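Local coordinates for protein putative laminarinase (Phanerochaete chrysosporium, PDB 2W39) that probably hydrolyses beta-1,3-linked glucans such as laminarin as a secreted family 16 glycoside hydrolase, with a beta-1,3-linked glucose disaccharide bound here in its −1 and −2 sites, at residues W103-G108 with N246-L251; T17-A22 with R73-K78; C138-S143 with N153-N158; M130-G135 with A229-T234. All coordinates share one frame; numbering follows the deposited sequence.

Interaction 1 of 4, residues W103-G108 with N246-L251; sequences WETDEG and NIIINL. With LGC (D-glucono-1,5-lactone), chain D; BGC (beta-D-glucopyranose), chain B; BGC (beta-D-glucopyranose), chain C.
Trp103, Glu104 and Thr105 pair antiparallel with Ile248, Ile247 and Asn246, where the end of strand 98-105 meets the start of strand 246-253; the axes of the two short strands come within 4.7 Å. Trp103–Ile248 and Thr105–Asn246 are hydrogen-bonded pairs with two backbone bonds each, flanking the non-hydrogen-bonded pair Glu104–Ile247. The bond from Ile248 N to Trp103 O, 2.8 Å long, is almost straight at 177°.

Trp103 and Ile248 stand side by side on one face of the sheet. With chi1 at 57°, CG of Trp103 sits between its own backbone N and carbonyl carbon, which brings the indole across Ile248, whose CB lies 3.9 Å from the centroid of the five-membered ring. The opposite indole face meets the −1 sugar, modelled as overlapping glucose and gluconolactone, with C6 above the ring system in both. At the indole edge NE1 donates to Asn250 OD1 over 2.8 Å, the amide turned 74° from the ring.

Ile248 CD1 extends to Thr105 CG2 and, 3.9 Å away, to Glu107 CD. The Glu107 carboxylate forms salt bridges with Arg73 and Arg75, and a water links its N and OE1 to Asn246 OD1, while Asn246 ND2 is hydrogen-bonded to Ser76 O. On the other face, Glu104 runs alongside Ile247 and its OE2 is hydrogen-bonded to His83.

The indole is thus backed by isoleucine, fixed in rotation by one N-H bond at its rim, and presents a flat apolar platform to the sugar, a common way for glycoside hydrolases to hold glucose.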
# COMPACT_ATOMS: atom_id res chain seq x y z
N TRP A 103 3.18 1.10 -0.45
CA TRP A 103 3.61 2.40 0.03
C TRP A 103 5.08 2.61 -0.24
O TRP A 103 5.77 1.71 -0.71
CB TRP A 103 3.24 2.55 1.52
CG TRP A 103 3.78 1.52 2.45
CD1 TRP A 103 3.49 0.17 2.48
CD2 TRP A 103 4.56 1.78 3.62
NE1 TRP A 103 4.10 -0.42 3.56
CE2 TRP A 103 4.76 0.54 4.28
CE3 TRP A 103 5.12 2.94 4.17
CZ2 TRP A 103 5.47 0.45 5.47
CZ3 TRP A 103 5.82 2.83 5.36
CH2 TRP A 103 6.00 1.59 5.98
N GLU A 104 5.54 3.82 0.07
CA GLU A 104 6.96 4.14 -0.02
C GLU A 104 7.38 4.89 1.22
O GLU A 104 6.62 5.71 1.76
CB GLU A 104 7.29 5.02 -1.24
CG GLU A 104 6.89 4.41 -2.55
CD GLU A 104 7.36 5.21 -3.75
OE1 GLU A 104 7.84 6.35 -3.57
OE2 GLU A 104 7.23 4.69 -4.89
N THR A 105 8.59 4.61 1.68
CA THR A 105 9.16 5.38 2.78
C THR A 105 10.67 5.20 2.83
O THR A 105 11.24 4.41 2.07
CB THR A 105 8.52 4.96 4.14
OG1 THR A 105 8.80 5.95 5.12
CG2 THR A 105 9.05 3.61 4.61
N ASP A 106 11.29 5.95 3.73
CA ASP A 106 12.66 5.72 4.15
C ASP A 106 12.59 5.32 5.63
O ASP A 106 12.38 6.16 6.52
CB ASP A 106 13.45 7.01 3.93
CG ASP A 106 14.91 6.89 4.28
OD1 ASP A 106 15.27 5.95 5.00
OD2 ASP A 106 15.70 7.76 3.82
N GLU A 107 12.69 4.02 5.88
CA GLU A 107 12.55 3.50 7.23
C GLU A 107 13.65 4.04 8.13
O GLU A 107 13.43 4.26 9.33
CB GLU A 107 12.58 1.97 7.24
CG GLU A 107 11.38 1.30 6.59
CD GLU A 107 11.72 -0.10 6.17
OE1 GLU A 107 12.57 -0.25 5.28
OE2 GLU A 107 11.17 -1.07 6.75
N GLY A 108 14.82 4.27 7.54
CA GLY A 108 16.01 4.64 8.31
C GLY A 108 15.98 5.99 8.98
O GLY A 108 16.78 6.22 9.90
N ASN A 246 12.20 3.52 -0.51
CA ASN A 246 11.91 2.18 -1.02
C ASN A 246 10.41 2.02 -1.22
O ASN A 246 9.61 2.68 -0.55
CB ASN A 246 12.35 1.09 -0.02
CG ASN A 246 13.79 1.24 0.43
OD1 ASN A 246 14.08 2.03 1.33
ND2 ASN A 246 14.68 0.46 -0.18
N ILE A 247 10.07 1.09 -2.11
CA ILE A 247 8.69 0.62 -2.26
C ILE A 247 8.48 -0.59 -1.35
O ILE A 247 9.32 -1.51 -1.32
CB ILE A 247 8.40 0.24 -3.73
CG1 ILE A 247 8.44 1.48 -4.61
CG2 ILE A 247 7.07 -0.52 -3.87
CD1 ILE A 247 8.51 1.21 -6.12
N ILE A 248 7.40 -0.56 -0.57
CA ILE A 248 7.06 -1.63 0.37
C ILE A 248 5.65 -2.14 0.06
O ILE A 248 4.74 -1.34 -0.18
CB ILE A 248 7.18 -1.16 1.84
CG1 ILE A 248 8.61 -0.67 2.11
CG2 ILE A 248 6.79 -2.30 2.82
CD1 ILE A 248 8.82 -0.09 3.50
N ILE A 249 5.49 -3.46 0.06
CA ILE A 249 4.18 -4.09 -0.06
C ILE A 249 4.07 -5.11 1.06
O ILE A 249 4.95 -5.95 1.21
CB ILE A 249 3.96 -4.77 -1.43
CG1 ILE A 249 4.24 -3.78 -2.57
CG2 ILE A 249 2.55 -5.34 -1.51
CD1 ILE A 249 4.32 -4.44 -3.95
N ASN A 250 3.02 -5.01 1.88
CA ASN A 250 2.94 -5.84 3.08
C ASN A 250 1.52 -6.19 3.45
O ASN A 250 0.56 -5.63 2.92
CB ASN A 250 3.62 -5.14 4.28
CG ASN A 250 2.84 -3.95 4.76
OD1 ASN A 250 2.91 -2.87 4.16
ND2 ASN A 250 2.05 -4.13 5.83
N LEU A 251 1.42 -7.11 4.41
CA LEU A 251 0.15 -7.41 5.04
C LEU A 251 0.42 -7.66 6.52
O LEU A 251 1.11 -8.61 6.88
CB LEU A 251 -0.47 -8.65 4.40
CG LEU A 251 -1.68 -9.25 5.14
CD1 LEU A 251 -2.84 -8.26 5.23
CD2 LEU A 251 -2.11 -10.55 4.46
C1 LGC D . 1.33 4.22 7.90
C2 LGC D . 2.33 4.16 9.02
O5 LGC D . 1.29 3.25 6.81
O1 LGC D . 0.49 5.11 7.90
O2 LGC D . 3.02 5.42 9.14
C3 LGC D . 3.31 3.00 8.81
O3 LGC D . 3.94 2.66 10.06
C4 LGC D . 2.57 1.79 8.23
O4 LGC D . 3.38 0.62 8.28
C5 LGC D . 2.20 2.13 6.80
C6 LGC D . 1.54 1.01 6.00
O6 LGC D . 0.38 0.48 6.65
C2 BGC B . 1.90 4.05 8.95
C3 BGC B . 3.09 3.11 8.78
C4 BGC B . 2.59 1.78 8.25
C5 BGC B . 2.10 2.04 6.83
C6 BGC B . 1.66 0.75 6.14
C1 BGC B . 0.84 3.98 7.83
O1 BGC B . -0.47 3.82 8.42
O2 BGC B . 2.37 5.40 9.07
O3 BGC B . 3.79 2.94 10.03
O4 BGC B . 3.62 0.79 8.25
O5 BGC B . 1.00 2.96 6.82
O6 BGC B . 0.33 0.42 6.55
C2 BGC C . 5.25 3.28 11.89
C3 BGC C . 6.59 3.91 12.25
C4 BGC C . 7.73 3.37 11.38
C5 BGC C . 7.37 3.46 9.90
C6 BGC C . 8.40 2.80 8.99
C1 BGC C . 4.99 3.41 10.40
O2 BGC C . 4.21 3.95 12.62
O3 BGC C . 6.89 3.66 13.63
O4 BGC C . 8.92 4.13 11.65
O5 BGC C . 6.10 2.83 9.69
O6 BGC C . 8.36 1.36 9.12
O HOH W 1 13.29 2.02 3.95

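Interaction 2 of 4, residues T17-A22 with R73-K78; sequences TFTHEA and RIRSIK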
# COMPACT_ATOMS: atom_id res chain seq x y z
N THR A 17 14.78 -8.47 -6.86
CA THR A 17 14.79 -7.01 -6.81
C THR A 17 14.18 -6.44 -5.53
O THR A 17 14.28 -5.23 -5.27
CB THR A 17 14.06 -6.43 -8.03
OG1 THR A 17 12.70 -6.84 -7.96
CG2 THR A 17 14.74 -6.89 -9.35
N PHE A 18 13.59 -7.31 -4.72
CA PHE A 18 13.06 -6.97 -3.39
C PHE A 18 13.68 -7.90 -2.38
O PHE A 18 14.16 -8.97 -2.75
CB PHE A 18 11.54 -7.17 -3.33
CG PHE A 18 10.73 -6.07 -3.98
CD1 PHE A 18 10.84 -5.77 -5.33
CD2 PHE A 18 9.82 -5.33 -3.21
CE1 PHE A 18 10.09 -4.75 -5.90
CE2 PHE A 18 9.05 -4.32 -3.77
CZ PHE A 18 9.20 -4.02 -5.12
N THR A 19 13.66 -7.51 -1.12
CA THR A 19 13.92 -8.43 -0.03
C THR A 19 12.65 -8.56 0.80
O THR A 19 11.73 -7.74 0.71
CB THR A 19 15.07 -8.00 0.87
OG1 THR A 19 14.71 -6.81 1.56
CG2 THR A 19 16.33 -7.78 0.08
N HIS A 20 12.58 -9.63 1.59
CA HIS A 20 11.56 -9.76 2.62
C HIS A 20 12.12 -9.24 3.93
O HIS A 20 13.22 -9.64 4.36
CB HIS A 20 11.17 -11.23 2.78
CG HIS A 20 10.33 -11.78 1.67
ND1 HIS A 20 10.71 -11.75 0.35
CD2 HIS A 20 9.14 -12.44 1.71
CE1 HIS A 20 9.77 -12.35 -0.38
NE2 HIS A 20 8.82 -12.78 0.42
N GLU A 21 11.39 -8.36 4.59
CA GLU A 21 11.82 -7.80 5.86
C GLU A 21 11.31 -8.68 6.99
O GLU A 21 10.11 -8.71 7.28
CB GLU A 21 11.28 -6.39 6.01
CG GLU A 21 11.73 -5.41 4.94
CD GLU A 21 11.31 -4.01 5.30
OE1 GLU A 21 10.22 -3.57 4.86
OE2 GLU A 21 12.07 -3.36 6.06
N ALA A 22 12.23 -9.40 7.64
CA ALA A 22 11.88 -10.25 8.77
C ALA A 22 12.11 -9.41 10.02
O ALA A 22 13.13 -9.52 10.70
CB ALA A 22 12.73 -11.50 8.77
N ARG A 73 6.38 -8.80 4.26
CA ARG A 73 6.59 -7.37 4.02
C ARG A 73 7.81 -7.30 3.10
O ARG A 73 8.93 -7.59 3.52
CB ARG A 73 6.85 -6.67 5.35
CG ARG A 73 7.28 -5.21 5.21
CD ARG A 73 7.16 -4.49 6.52
NE ARG A 73 7.89 -3.22 6.53
CZ ARG A 73 7.58 -2.17 7.30
NH1 ARG A 73 6.47 -2.16 8.02
NH2 ARG A 73 8.35 -1.10 7.29
N ILE A 74 7.57 -6.98 1.84
CA ILE A 74 8.66 -6.93 0.87
C ILE A 74 9.04 -5.51 0.58
O ILE A 74 8.19 -4.61 0.57
CB ILE A 74 8.34 -7.76 -0.42
CG1 ILE A 74 7.21 -7.16 -1.30
CG2 ILE A 74 8.06 -9.24 -0.06
CD1 ILE A 74 7.15 -7.76 -2.70
N ARG A 75 10.32 -5.28 0.33
CA ARG A 75 10.86 -3.94 0.17
C ARG A 75 11.79 -3.92 -1.03
O ARG A 75 12.70 -4.76 -1.15
CB ARG A 75 11.64 -3.56 1.43
CG ARG A 75 12.21 -2.14 1.37
CD ARG A 75 13.02 -1.81 2.59
NE ARG A 75 14.30 -2.53 2.62
CZ ARG A 75 15.17 -2.45 3.61
NH1 ARG A 75 14.90 -1.73 4.69
NH2 ARG A 75 16.32 -3.11 3.53
N SER A 76 11.61 -2.95 -1.92
CA SER A 76 12.52 -2.84 -3.07
C SER A 76 13.94 -2.61 -2.59
O SER A 76 14.17 -1.88 -1.63
CB SER A 76 12.10 -1.73 -4.03
OG SER A 76 12.16 -0.44 -3.43
N ILE A 77 14.90 -3.20 -3.28
CA ILE A 77 16.30 -2.94 -2.97
C ILE A 77 16.64 -1.49 -3.38
O ILE A 77 17.32 -0.77 -2.65
CB ILE A 77 17.22 -3.99 -3.63
CG1 ILE A 77 17.00 -5.35 -2.96
CG2 ILE A 77 18.69 -3.57 -3.53
CD1 ILE A 77 17.59 -6.52 -3.73
N LYS A 78 16.18 -1.08 -4.56
CA LYS A 78 16.42 0.28 -5.01
C LYS A 78 15.57 1.29 -4.27
O LYS A 78 14.51 0.97 -3.71
CB LYS A 78 16.15 0.37 -6.50
CG LYS A 78 17.25 -0.32 -7.28
CD LYS A 78 16.92 -0.44 -8.74
CE LYS A 78 16.96 0.88 -9.45
NZ LYS A 78 16.85 0.64 -10.92
O HOH W 2 15.20 -2.97 -6.62
O HOH W 3 15.00 -4.36 0.46
O HOH W 4 8.46 -10.28 5.51
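The imidazole of His20 carries CG2 of Ile74 squarely over one face, 3.5 Å from the ring centroid and 7° off its normal. The Phe18 ring is covered on one face by Ser76, with CA above its centre and CB 4.0 Å from the centroid, while the backbone carbon of Ile74 lies at its edge and Trp9 meets it edge-to-face. Both nitrogens of His20 are taken up, by Gln36 and Thr45, which hold the imidazole in place over Ile74.

The guanidinium of Arg73 meets Glu21 in its own plane: NE donates to OE1 over 2.9 Å, approaching from above the carboxylate plane, with the two groups turned 60° apart. Arg73 reaches this point on a chain extended from CG to NE. Arg75 engages the other oxygen differently, since OE2 lies 3.5 Å from NH1 but well out of the guanidinium plane, an attraction of charges alone. Water at the edge of this guanidinium joins NE to Arg75 O and Thr19 OG1.

Glu107 also pairs with both arginines, and Arg73 NH2 reaches a glucose hydroxyl. Backbone bonds join Thr17 to Ile77, Thr19 to Arg75 and Glu21 to Arg73, setting strand 18-20 antiparallel to strand 69-76 beside the sugar-binding cleft of the family 16 beta-sandwich.

Interaction 3 of 4, residues C138-S143 with N153-N158; sequences CAMPAS and NNCDVN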
# COMPACT_ATOMS: atom_id res chain seq x y z
N CYS A 138 4.42 20.74 6.91
CA CYS A 138 3.92 20.19 5.67
C CYS A 138 2.42 20.01 5.82
O CYS A 138 1.96 19.12 6.53
CB CYS A 138 4.62 18.87 5.35
SG CYS A 138 4.05 18.09 3.84
N ALA A 139 1.66 20.85 5.12
CA ALA A 139 0.20 20.80 5.14
C ALA A 139 -0.32 20.88 3.70
O ALA A 139 0.47 21.13 2.77
CB ALA A 139 -0.39 21.93 6.00
N MET A 140 -1.63 20.69 3.55
CA MET A 140 -2.28 20.65 2.25
C MET A 140 -3.42 21.67 2.22
O MET A 140 -4.08 21.89 3.24
CB MET A 140 -2.84 19.24 1.98
CG MET A 140 -1.75 18.18 1.84
SD MET A 140 -0.73 18.51 0.38
CE MET A 140 0.92 18.14 0.97
N PRO A 141 -3.65 22.29 1.05
CA PRO A 141 -4.73 23.25 0.96
C PRO A 141 -6.09 22.59 1.04
O PRO A 141 -6.23 21.41 0.69
CB PRO A 141 -4.52 23.92 -0.41
CG PRO A 141 -3.60 23.07 -1.15
CD PRO A 141 -2.91 22.14 -0.21
N ALA A 142 -7.08 23.33 1.51
CA ALA A 142 -8.42 22.78 1.68
C ALA A 142 -9.03 22.32 0.36
O ALA A 142 -9.76 21.33 0.33
CB ALA A 142 -9.33 23.81 2.35
N SER A 143 -8.71 23.04 -0.71
CA SER A 143 -9.24 22.72 -2.04
C SER A 143 -8.09 22.57 -3.01
O SER A 143 -7.26 23.47 -3.15
CB SER A 143 -10.20 23.83 -2.50
OG SER A 143 -10.77 23.53 -3.76
N ASN A 153 -5.55 17.54 6.70
CA ASN A 153 -4.66 18.31 5.84
C ASN A 153 -3.33 18.70 6.46
O ASN A 153 -2.60 19.49 5.89
CB ASN A 153 -5.39 19.51 5.24
CG ASN A 153 -6.36 19.09 4.14
OD1 ASN A 153 -6.06 18.20 3.34
ND2 ASN A 153 -7.50 19.75 4.08
N ASN A 154 -3.02 18.16 7.64
CA ASN A 154 -1.70 18.35 8.23
C ASN A 154 -0.93 17.05 8.11
O ASN A 154 -1.36 16.06 8.67
CB ASN A 154 -1.84 18.78 9.69
CG ASN A 154 -0.51 18.97 10.37
OD1 ASN A 154 0.55 18.96 9.73
ND2 ASN A 154 -0.55 19.15 11.69
N CYS A 155 0.18 17.06 7.37
CA CYS A 155 0.94 15.82 7.12
C CYS A 155 1.96 15.49 8.21
O CYS A 155 2.48 14.38 8.23
CB CYS A 155 1.70 15.91 5.79
SG CYS A 155 0.76 16.52 4.37
N ASP A 156 2.26 16.47 9.06
CA ASP A 156 3.29 16.34 10.09
C ASP A 156 2.82 15.40 11.18
O ASP A 156 1.90 15.72 11.94
CB ASP A 156 3.55 17.74 10.70
CG ASP A 156 4.47 17.71 11.90
OD1 ASP A 156 5.25 16.74 12.07
OD2 ASP A 156 4.43 18.70 12.67
N VAL A 157 3.49 14.26 11.30
CA VAL A 157 3.06 13.24 12.25
C VAL A 157 3.18 13.70 13.71
O VAL A 157 2.48 13.17 14.59
CB VAL A 157 3.79 11.91 12.06
CG1 VAL A 157 3.63 11.39 10.64
CG2 VAL A 157 5.26 12.06 12.38
N ASN A 158 4.05 14.67 13.95
CA ASN A 158 4.33 15.20 15.28
C ASN A 158 3.20 16.08 15.83
O ASN A 158 3.12 16.32 17.04
CB ASN A 158 5.64 16.00 15.25
CG ASN A 158 6.83 15.18 14.74
OD1 ASN A 158 7.43 15.49 13.70
ND2 ASN A 158 7.18 14.14 15.48
O HOH W 5 2.57 20.90 9.21
O HOH W 6 -10.09 19.77 2.63
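Cys138 and Cys155 bring their sulfurs within 3.7 Å of each other without a bond between them, each being committed to its own disulfide, Cys138 to Cys236 and Cys155 to Cys165. Met140 bends round the same spot: chi1 and chi2, both near −65°, curl the chain so that CE comes 3.8 Å from Cys155 SG, with Met140 also packing on Phe231 and Pro232 of strand 229-232.

Asn153 lies against the other end, its CB 3.4 Å from Met140 O and its OD1 facing Met140 CB. The amide is held at both ends, ND2 by a water that also donates to Ala142 O, OD1 by Arg144. An alanine here removes both amide atoms, which would probably leave Arg144 short of one acceptor and break the water link to Ala142.

Two backbone bonds, Cys155 N to Cys138 O and Met140 N to Asn153 O, each 2.8 Å long, join the segments; the disulfides tie each to other parts of the chain. Asn154 OD1 accepts from Asp156 N, and Asp156 from Asn158 N, while Thr159 OG1 bonds Asn154 ND2 and Asp156 OD2. The result is a short antiparallel pairing that leads into an Asx turn and the capped N terminus of helix 157-160.

Interaction 4 of 4, residues M130-G135 with A229-T234; sequences MTLHTG and AFFPNT. With LGC (D-glucono-1,5-lactone), chain D; BGC (beta-D-glucopyranose), chain B.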
# COMPACT_ATOMS: atom_id res chain seq x y z
N MET A 130 -5.11 7.33 0.67
CA MET A 130 -3.80 7.72 0.16
C MET A 130 -3.33 8.86 1.05
O MET A 130 -4.05 9.84 1.23
CB MET A 130 -3.92 8.15 -1.30
CG MET A 130 -4.36 6.96 -2.18
SD MET A 130 -5.55 7.36 -3.48
CE MET A 130 -6.99 7.81 -2.48
N THR A 131 -2.13 8.73 1.63
CA THR A 131 -1.75 9.57 2.77
C THR A 131 -0.27 9.86 2.73
O THR A 131 0.54 8.98 2.42
CB THR A 131 -2.07 8.81 4.08
OG1 THR A 131 -3.43 8.36 4.06
CG2 THR A 131 -1.87 9.68 5.29
N LEU A 132 0.09 11.09 3.09
CA LEU A 132 1.50 11.39 3.37
C LEU A 132 1.73 11.51 4.86
O LEU A 132 0.88 12.04 5.59
CB LEU A 132 1.97 12.70 2.73
CG LEU A 132 1.65 12.91 1.25
CD1 LEU A 132 2.31 14.18 0.77
CD2 LEU A 132 2.06 11.73 0.38
N HIS A 133 2.90 11.04 5.30
CA HIS A 133 3.37 11.26 6.67
C HIS A 133 4.74 11.90 6.56
O HIS A 133 5.61 11.38 5.86
CB HIS A 133 3.52 9.93 7.42
CG HIS A 133 2.28 9.10 7.47
ND1 HIS A 133 1.63 8.80 8.65
CD2 HIS A 133 1.60 8.45 6.50
CE1 HIS A 133 0.59 8.03 8.39
NE2 HIS A 133 0.54 7.81 7.10
N THR A 134 4.92 13.03 7.25
CA THR A 134 6.15 13.80 7.16
C THR A 134 6.54 14.32 8.53
O THR A 134 5.80 14.16 9.52
CB THR A 134 5.99 15.02 6.21
OG1 THR A 134 5.07 15.95 6.79
CG2 THR A 134 5.49 14.61 4.83
N GLY A 135 7.68 14.98 8.58
CA GLY A 135 8.02 15.86 9.70
C GLY A 135 7.35 17.23 9.59
O GLY A 135 6.40 17.45 8.83
N ALA A 229 -5.78 11.36 -5.72
CA ALA A 229 -5.25 12.15 -4.61
C ALA A 229 -4.16 13.06 -5.15
O ALA A 229 -3.34 12.65 -5.96
CB ALA A 229 -4.66 11.23 -3.52
N PHE A 230 -4.17 14.30 -4.69
CA PHE A 230 -3.20 15.33 -5.08
C PHE A 230 -2.67 15.96 -3.82
O PHE A 230 -3.43 16.42 -2.95
CB PHE A 230 -3.92 16.37 -5.95
CG PHE A 230 -3.05 17.50 -6.50
CD1 PHE A 230 -3.64 18.74 -6.74
CD2 PHE A 230 -1.70 17.35 -6.82
CE1 PHE A 230 -2.92 19.79 -7.28
CE2 PHE A 230 -0.97 18.39 -7.37
CZ PHE A 230 -1.60 19.62 -7.60
N PHE A 231 -1.34 15.99 -3.73
CA PHE A 231 -0.60 16.60 -2.63
C PHE A 231 0.32 17.65 -3.25
O PHE A 231 1.47 17.37 -3.57
CB PHE A 231 0.18 15.54 -1.87
CG PHE A 231 -0.68 14.47 -1.28
CD1 PHE A 231 -0.80 13.22 -1.88
CD2 PHE A 231 -1.41 14.72 -0.11
CE1 PHE A 231 -1.63 12.24 -1.31
CE2 PHE A 231 -2.22 13.74 0.46
CZ PHE A 231 -2.33 12.50 -0.15
N PRO A 232 -0.20 18.87 -3.46
CA PRO A 232 0.61 19.92 -4.07
C PRO A 232 1.59 20.50 -3.05
O PRO A 232 1.54 20.18 -1.85
CB PRO A 232 -0.44 20.97 -4.45
CG PRO A 232 -1.50 20.79 -3.44
CD PRO A 232 -1.59 19.30 -3.19
N ASN A 233 2.46 21.39 -3.52
CA ASN A 233 3.44 22.01 -2.64
C ASN A 233 3.03 23.36 -2.08
O ASN A 233 3.84 24.06 -1.46
CB ASN A 233 4.82 22.08 -3.33
CG ASN A 233 4.86 23.07 -4.49
OD1 ASN A 233 3.84 23.63 -4.89
ND2 ASN A 233 6.06 23.27 -5.04
N THR A 234 1.76 23.71 -2.24
CA THR A 234 1.25 25.00 -1.77
C THR A 234 1.69 25.34 -0.35
O THR A 234 2.09 26.48 -0.07
CB THR A 234 -0.28 24.96 -1.82
OG1 THR A 234 -0.67 24.50 -3.11
CG2 THR A 234 -0.90 26.32 -1.55
C1 LGC D . 1.33 4.22 7.90
C2 LGC D . 2.33 4.16 9.02
O5 LGC D . 1.29 3.25 6.81
O1 LGC D . 0.49 5.11 7.90
O2 LGC D . 3.02 5.42 9.14
C3 LGC D . 3.31 3.00 8.81
O3 LGC D . 3.94 2.66 10.06
C4 LGC D . 2.57 1.79 8.23
O4 LGC D . 3.38 0.62 8.28
C5 LGC D . 2.20 2.13 6.80
C6 LGC D . 1.54 1.01 6.00
O6 LGC D . 0.38 0.48 6.65
C2 BGC B . 1.90 4.05 8.95
C3 BGC B . 3.09 3.11 8.78
C4 BGC B . 2.59 1.78 8.25
C5 BGC B . 2.10 2.04 6.83
C6 BGC B . 1.66 0.75 6.14
C1 BGC B . 0.84 3.98 7.83
O1 BGC B . -0.47 3.82 8.42
O2 BGC B . 2.37 5.40 9.07
O3 BGC B . 3.79 2.94 10.03
O4 BGC B . 3.62 0.79 8.25
O5 BGC B . 1.00 2.96 6.82
O6 BGC B . 0.33 0.42 6.55
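Leu132 sets CG over the face of the Phe231 ring, a CH-pi contact, 3.8 Å from the centroid and 11° off the normal. The two side chains overlap while pointing in opposing directions, and CD1 of Leu132 comes to 3.6 Å from Phe231 CG. At the far end of the ring, CZ meets Met130 O edge-on at 3.5 Å. Beside them the CB atoms of Met130 and Ala229 touch at 3.9 Å.

No hydrogen bond crosses this contact: the strand axes are 8.2 Å apart and 25° from parallel, because 129-133 and 229-232 belong to the two different sheets of the sandwich and meet through their side chains. Around this core, Cys165, Val167 and Met140 pack on Phe231, while Ile196 and Val198 back Leu132 and Met130.

One residue further on, the strand turns His133 to the cleft. Asn162 bonds to its ND1 and Asp117, weakly, to NE2; the sugar O2 sits over one face of the imidazole in both overlapping models, and in the lactone O1 is 2.8 Å from NE2. A leucine in its place lacks the ring nitrogens, which would probably leave Asn162 OD1 without its donor and the lactone O1 without the close approach of NE2.

Strand 129-133 therefore has two chemistries, apolar side chains clamping one sheet to the other and a polar imidazole, oriented by Asn162, lining the sugar site.

From the N terminus, interaction 2 comes first, closing the loop between 17-22 and 73-78 before any other contact opens. Interaction 1 then spans 103 to 251 and encloses the remaining two: interaction 4 lies within it, and interaction 3 within interaction 4, so none cross. Interactions 1 and 2 adjoin in one sheet through neighbouring strands 69-76 and 246-253, where Glu107 and Glu21 share the same arginines. Interactions 3 and 4 touch through backbone contacts of Thr134 with Cys155 and Val157. Interaction 4 bridges the two sheets, interaction 3 ties loops at their margin, and interactions 1 and 4 meet the −1 sugar from different strands.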